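Local coordinates for LacI family transcription regulator (Bifidobacterium animalis subsp. lactis, PDB 4O5A), which probably binds operator DNA and regulates transcription in response to a small effector, as in other LacI-family regulators, at residues Asp230-Pro233 and Glu234-Ala237; Tyr255-Asp258 and Val259-Leu262; Leu121-Trp124 and Ile125-Asn129. All coordinates share one frame; numbering follows the deposited sequence. Where two conformers were deposited one is given.

Contact 1. Residues Asp230-Pro233 and Glu234-Ala237; sequences DYTP and ESGA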
loop_
_atom_site.group_PDB
_atom_site.type_symbol
_atom_site.label_atom_id
_atom_site.label_comp_id
_atom_site.label_asym_id
_atom_site.label_seq_id
_atom_site.Cartn_x
_atom_site.Cartn_y
_atom_site.Cartn_z
ATOM N N ASP A 230 10.433 12.031 8.234
ATOM C CA ASP A 230 10.817 10.887 7.428
ATOM C C ASP A 230 9.617 10.038 7.003
ATOM O O ASP A 230 9.788 8.845 6.723
ATOM C CB ASP A 230 11.816 10.000 8.183
ATOM C CG ASP A 230 11.213 9.374 9.430
ATOM O OD1 ASP A 230 10.015 9.602 9.689
ATOM O OD2 ASP A 230 11.929 8.639 10.139
ATOM N N TYR A 231 8.426 10.635 7.015
ATOM C CA TYR A 231 7.183 10.008 6.538
ATOM C C TYR A 231 6.537 9.032 7.518
ATOM O O TYR A 231 5.437 8.544 7.256
ATOM C CB TYR A 231 7.371 9.313 5.176
ATOM C CG TYR A 231 7.392 10.241 3.978
ATOM C CD1 TYR A 231 6.472 11.261 3.859
ATOM C CD2 TYR A 231 8.332 10.080 2.962
ATOM C CE1 TYR A 231 6.472 12.103 2.767
ATOM C CE2 TYR A 231 8.342 10.930 1.857
ATOM C CZ TYR A 231 7.403 11.937 1.771
ATOM O OH TYR A 231 7.376 12.799 0.696
ATOM N N THR A 232 7.187 8.769 8.648
ATOM C CA THR A 232 6.637 7.803 9.613
ATOM C C THR A 232 5.590 8.476 10.492
ATOM O O THR A 232 5.620 9.698 10.665
ATOM C CB THR A 232 7.714 7.206 10.522
ATOM O OG1 THR A 232 8.254 8.233 11.364
ATOM C CG2 THR A 232 8.832 6.574 9.697
ATOM N N PRO A 233 4.675 7.686 11.077
ATOM C CA PRO A 233 3.698 8.327 11.968
ATOM C C PRO A 233 4.364 8.892 13.222
ATOM O O PRO A 233 3.881 9.909 13.729
ATOM C CB PRO A 233 2.740 7.184 12.330
ATOM C CG PRO A 233 3.534 5.935 12.091
ATOM C CD PRO A 233 4.391 6.255 10.894
ATOM N N GLU A 234 5.438 8.273 13.703
ATOM C CA GLU A 234 6.132 8.810 14.881
ATOM C C GLU A 234 6.685 10.202 14.562
ATOM O O GLU A 234 6.607 11.125 15.373
ATOM C CB GLU A 234 7.248 7.875 15.362
ATOM C CG GLU A 234 6.779 6.503 15.850
ATOM C CD GLU A 234 6.535 5.488 14.720
ATOM O OE1 GLU A 234 6.808 5.793 13.532
ATOM O OE2 GLU A 234 6.075 4.362 15.027
ATOM N N SER A 235 7.233 10.352 13.365
ATOM C CA SER A 235 7.809 11.626 12.963
ATOM C C SER A 235 6.715 12.665 12.753
ATOM O O SER A 235 6.879 13.827 13.124
ATOM C CB SER A 235 8.636 11.455 11.691
ATOM O OG SER A 235 9.540 12.527 11.523
ATOM N N GLY A 236 5.587 12.247 12.179
ATOM C CA GLY A 236 4.472 13.163 11.970
ATOM C C GLY A 236 3.860 13.597 13.296
ATOM O O GLY A 236 3.455 14.754 13.465
ATOM N N ALA A 237 3.781 12.656 14.234
ATOM C CA ALA A 237 3.267 12.939 15.565
ATOM C C ALA A 237 4.143 13.953 16.297
ATOM O O ALA A 237 3.634 14.885 16.929
ATOM C CB ALA A 237 3.146 11.647 16.375
#
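Thr-232, the N-cap of helix 233-245, turns OG1 in between its own backbone N and carbonyl carbon (chi1 66°), and there the hydroxyl faces Ser-235 N in the first turn. Ser-235 N donates to Thr-232 OG1 over 3.1 Å with an N-H...O angle of 153°, the capping bond of this helix start. Asp-230, with a similar first torsion (chi1 65°), sets its carboxylate beside the threonine hydroxyl. Its OD1 accepts from Thr-232 N at 3.1 Å, from above the carboxylate plane, which closes an Asx turn, and from Thr-232 OG1 at 2.8 Å, through the syn lone pair. The threonine hydroxyl is thereby held by two bonds, donating one to Asp-230 OD1 and accepting one from Ser-235 N. With an alanine here, Ser-235 N would probably lose its cap and Asp-230 OD1 one of its two donors. The bent chain of Glu-234 folds back alongside the ring of Pro-233, and its OE1 comes within 3.4 Å of Thr-232 CB. In the dimer, Phe-288 of the second subunit packs on Thr-232 and Pro-233, so this helix start lies beside the subunit interface. Ser-235 CB rests 3.1 Å from Asp-230 OD1, while Ser-235 OG takes a weak bond from Asp-230 N at 3.4 Å.

Contact 2. Residues Tyr255-Asp258 and Val259-Leu262; sequences YDND and VMAL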
loop_
_atom_site.group_PDB
_atom_site.type_symbol
_atom_site.label_atom_id
_atom_site.label_comp_id
_atom_site.label_asym_id
_atom_site.label_seq_id
_atom_site.Cartn_x
_atom_site.Cartn_y
_atom_site.Cartn_z
ATOM N N TYR A 255 -0.164 17.866 5.616
ATOM C CA TYR A 255 0.819 16.796 5.725
ATOM C C TYR A 255 1.156 16.189 4.377
ATOM O O TYR A 255 0.261 15.957 3.567
ATOM C CB TYR A 255 0.269 15.677 6.606
ATOM C CG TYR A 255 0.032 16.114 8.026
ATOM C CD1 TYR A 255 0.970 15.850 9.013
ATOM C CD2 TYR A 255 -1.129 16.783 8.376
ATOM C CE1 TYR A 255 0.756 16.255 10.339
ATOM C CE2 TYR A 255 -1.366 17.185 9.694
ATOM C CZ TYR A 255 -0.423 16.922 10.660
ATOM O OH TYR A 255 -0.660 17.341 11.942
ATOM N N ASP A 256 2.436 15.865 4.169
ATOM C CA ASP A 256 2.875 15.306 2.890
ATOM C C ASP A 256 2.432 13.855 2.651
ATOM O O ASP A 256 2.588 13.338 1.549
ATOM C CB ASP A 256 4.399 15.434 2.726
ATOM C CG ASP A 256 4.810 16.752 2.070
ATOM O OD1 ASP A 256 4.016 17.714 2.106
ATOM O OD2 ASP A 256 5.938 16.822 1.535
ATOM N N ASN A 257 1.874 13.189 3.660
ATOM C CA ASN A 257 1.238 11.903 3.386
ATOM C C ASN A 257 0.069 11.608 4.300
ATOM O O ASN A 257 -0.138 12.302 5.294
ATOM C CB ASN A 257 2.233 10.733 3.344
ATOM C CG ASN A 257 2.788 10.355 4.721
ATOM O OD1 ASN A 257 2.328 10.832 5.747
ATOM N ND2 ASN A 257 3.784 9.473 4.725
ATOM N N ASP A 258 -0.679 10.569 3.957
ATOM C CA ASP A 258 -1.870 10.221 4.722
ATOM C C ASP A 258 -1.595 9.746 6.149
ATOM O O ASP A 258 -2.301 10.142 7.074
ATOM C CB ASP A 258 -2.726 9.188 3.958
ATOM C CG ASP A 258 -1.949 7.942 3.528
ATOM O OD1 ASP A 258 -0.747 7.768 3.850
ATOM O OD2 ASP A 258 -2.574 7.103 2.844
ATOM N N VAL A 259 -0.580 8.905 6.335
ATOM C CA VAL A 259 -0.278 8.346 7.656
ATOM C C VAL A 259 0.100 9.438 8.652
ATOM O O VAL A 259 -0.264 9.387 9.831
ATOM C CB VAL A 259 0.841 7.276 7.594
ATOM C CG1 VAL A 259 0.362 6.051 6.871
ATOM C CG2 VAL A 259 2.064 7.826 6.921
HETATM N N MSE A 260 0.829 10.448 8.185
HETATM C CA MSE A 260 1.180 11.536 9.105
HETATM C C MSE A 260 -0.014 12.442 9.424
HETATM O O MSE A 260 -0.116 12.959 10.541
HETATM C CB MSE A 260 2.375 12.357 8.596
HETATM C CG MSE A 260 3.648 11.522 8.505
HETATM SE SE MSE A 260 5.253 12.612 8.365
HETATM C CE MSE A 260 4.882 13.484 6.690
ATOM N N ALA A 261 -0.907 12.641 8.452
ATOM C CA ALA A 261 -2.127 13.409 8.699
ATOM C C ALA A 261 -2.971 12.716 9.767
ATOM O O ALA A 261 -3.476 13.355 10.697
ATOM C CB ALA A 261 -2.939 13.631 7.398
ATOM N N LEU A 262 -3.090 11.399 9.651
ATOM C CA LEU A 262 -3.807 10.634 10.671
ATOM C C LEU A 262 -3.111 10.719 12.033
ATOM O O LEU A 262 -3.760 10.945 13.057
ATOM C CB LEU A 262 -3.959 9.168 10.234
ATOM C CG LEU A 262 -4.655 8.279 11.266
ATOM C CD1 LEU A 262 -6.087 8.754 11.446
ATOM C CD2 LEU A 262 -4.644 6.846 10.770
#
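A strand-to-helix junction of the Rossmann-like C-terminal subdomain, as in the periplasmic-binding-protein fold, is built here: strand 252-255 ends at Tyr-255, and helix 258-271 starts behind the N-cap Asn-257, whose side chain meets Met-260. With CG lodged between its backbone N and carbonyl carbon (chi1 72°), Asn-257 brings OD1 over the first helical turn, where Met-260 N donates to it over 2.9 Å at an N-H...O angle of 156°. The donor is tilted from the plane of the amide carbonyl. The amide is held at its other end too, since ND2 donates to Tyr-231 O; both ends of the group are thus used, which fixes its rotation. In one of its two conformers Val-259 lays CG2 close beside this amide, a contact that remains doubtful for that reason, and the selenomethionine side chain of Met-260 crosses the asparagine at about a right angle.

Asp-258 folds back on the same turn, where its OD1 takes only a weak, bent bond from Val-259 N (2.7 Å, 123°). Its OD2 has a firmer partner in the hydroxyl of Ser-287, while Asp-256, just before the cap, directs its carboxylate away from the helix to a salt bridge with Arg-196.

The ring of Tyr-255 lies flat against the backbone of the helix, and its hydroxyl is hydrogen-bonded to Thr-240 on helix 233-245. Over one face of that ring sit Met-260 O, 3.4 Å from Tyr-255 CE1, and Ala-261 CA, which makes a CH-pi contact 3.7 Å from the ring centroid.

Contact 3. Residues Leu121-Trp124 and Ile125-Asn129; sequences LEDW and IATGN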
loop_
_atom_site.group_PDB
_atom_site.type_symbol
_atom_site.label_atom_id
_atom_site.label_comp_id
_atom_site.label_asym_id
_atom_site.label_seq_id
_atom_site.Cartn_x
_atom_site.Cartn_y
_atom_site.Cartn_z
ATOM N N LEU A 121 20.121 -0.684 -14.347
ATOM C CA LEU A 121 19.697 -0.013 -15.567
ATOM C C LEU A 121 20.751 -0.176 -16.654
ATOM O O LEU A 121 20.424 -0.405 -17.816
ATOM C CB LEU A 121 19.458 1.470 -15.291
ATOM C CG LEU A 121 18.271 1.817 -14.395
ATOM C CD1 LEU A 121 18.157 3.326 -14.211
ATOM C CD2 LEU A 121 16.975 1.236 -14.947
ATOM N N GLU A 122 22.019 -0.066 -16.270
ATOM C CA GLU A 122 23.107 -0.224 -17.224
ATOM C C GLU A 122 23.109 -1.637 -17.801
ATOM O O GLU A 122 23.407 -1.834 -18.976
ATOM C CB GLU A 122 24.449 0.121 -16.572
ATOM C CG GLU A 122 24.619 1.612 -16.299
ATOM C CD GLU A 122 25.839 1.942 -15.450
ATOM O OE1 GLU A 122 26.283 1.069 -14.669
ATOM O OE2 GLU A 122 26.349 3.081 -15.561
ATOM N N ASP A 123 22.752 -2.615 -16.975
ATOM C CA ASP A 123 22.707 -4.001 -17.419
ATOM C C ASP A 123 21.583 -4.190 -18.429
ATOM O O ASP A 123 21.767 -4.826 -19.467
ATOM C CB ASP A 123 22.528 -4.942 -16.221
ATOM C CG ASP A 123 22.281 -6.380 -16.639
ATOM O OD1 ASP A 123 23.243 -7.051 -17.075
ATOM O OD2 ASP A 123 21.124 -6.841 -16.525
ATOM N N TRP A 124 20.422 -3.618 -18.121
ATOM C CA TRP A 124 19.258 -3.716 -18.988
ATOM C C TRP A 124 19.539 -3.076 -20.336
ATOM O O TRP A 124 19.162 -3.610 -21.375
ATOM C CB TRP A 124 18.055 -3.055 -18.323
ATOM C CG TRP A 124 17.365 -3.952 -17.349
ATOM C CD1 TRP A 124 17.606 -5.282 -17.142
ATOM C CD2 TRP A 124 16.313 -3.587 -16.447
ATOM N NE1 TRP A 124 16.762 -5.768 -16.161
ATOM C CE2 TRP A 124 15.958 -4.749 -15.725
ATOM C CE3 TRP A 124 15.634 -2.395 -16.181
ATOM C CZ2 TRP A 124 14.952 -4.745 -14.754
ATOM C CZ3 TRP A 124 14.642 -2.395 -15.215
ATOM C CH2 TRP A 124 14.312 -3.563 -14.513
ATOM N N ILE A 125 20.227 -1.943 -20.307
ATOM C CA ILE A 125 20.566 -1.225 -21.525
ATOM C C ILE A 125 21.560 -2.019 -22.365
ATOM O O ILE A 125 21.406 -2.130 -23.583
ATOM C CB ILE A 125 21.151 0.162 -21.200
ATOM C CG1 ILE A 125 20.069 1.056 -20.581
ATOM C CG2 ILE A 125 21.723 0.812 -22.446
ATOM C CD1 ILE A 125 20.598 2.377 -20.029
ATOM N N ALA A 126 22.577 -2.572 -21.711
ATOM C CA ALA A 126 23.641 -3.296 -22.413
ATOM C C ALA A 126 23.136 -4.581 -23.059
ATOM O O ALA A 126 23.646 -5.006 -24.092
ATOM C CB ALA A 126 24.783 -3.600 -21.461
ATOM N N THR A 127 22.133 -5.198 -22.446
ATOM C CA THR A 127 21.613 -6.468 -22.931
ATOM C C THR A 127 20.330 -6.300 -23.751
ATOM O O THR A 127 19.877 -7.246 -24.394
ATOM C CB THR A 127 21.362 -7.447 -21.766
ATOM O OG1 THR A 127 20.341 -6.924 -20.910
ATOM C CG2 THR A 127 22.633 -7.647 -20.961
ATOM N N GLY A 128 19.748 -5.103 -23.727
ATOM C CA GLY A 128 18.484 -4.864 -24.405
ATOM C C GLY A 128 17.370 -5.728 -23.838
ATOM O O GLY A 128 16.492 -6.202 -24.566
ATOM N N ASN A 129 17.393 -5.917 -22.522
ATOM C CA ASN A 129 16.509 -6.881 -21.881
ATOM C C ASN A 129 15.086 -6.380 -21.691
ATOM O O ASN A 129 14.189 -7.155 -21.342
ATOM C CB ASN A 129 17.088 -7.332 -20.540
ATOM C CG ASN A 129 16.491 -8.636 -20.068
ATOM O OD1 ASN A 129 16.393 -9.594 -20.835
ATOM N ND2 ASN A 129 16.063 -8.675 -18.810
#
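Trp-124 and Asn-129 meet at the C-terminal end of helix 116-127, which closes in a Schellman motif on the flank of the parallel sheet in the N-terminal subdomain. Trp-124 CB starts out away from the residues that follow, and CG stands anti to the carbonyl carbon (chi1 -83°). From there the pyrrole side of the ring returns to Asn-129: CD1 lies 4.0 Å from Asn-129 CB, and NE1 is 4.0 Å from Asn-129 ND2. The ring and amide planes are 42° apart, so the two groups meet obliquely rather than stack. Out to its benzo end the indole packs among Leu-107 and Arg-109 of strand 105-111 and Leu-133 of strand 132-135, joining the helix to the sheet.

The backbone of Trp-124 completes the motif. Its O accepts from Asn-129 N at 3.1 Å, in the carbonyl plane, and more weakly from Gly-128 N, which also makes the weak inner bond to Ile-125 O; a positive phi (62°) at Gly-128 turns the chain out of the helix. Thr-127, the last helical residue, turns its hydroxyl back to Asp-123 O, one turn earlier. Asp-123 O consequently holds two donors that approach from opposite faces of its plane, Thr-127 N at 3.0 Å and Thr-127 OG1 at 2.9 Å.

Overall arrangement
Contact 3 comes first along the chain, at the end of helix 116-127 beside the parallel sheet that carries strands 105-111 and 132-135. Contacts 1 and 2 follow in that order at the starts of neighbouring helices, 233-245 and 258-271, which belong to the subdomain built on the mixed sheet. Their centres lie 8 Å apart, and Thr-232 O packs on Met-260 CG, so the two caps form one continuous region; both also touch the second subunit. Contact 3 lies 37 Å from each of them, centre to centre, and on the opposite side of the chain's centre from contact 2. One lobe thus brings two capped helix starts to the dimer interface, while in the other contact 3 joins a helix end to its sheet.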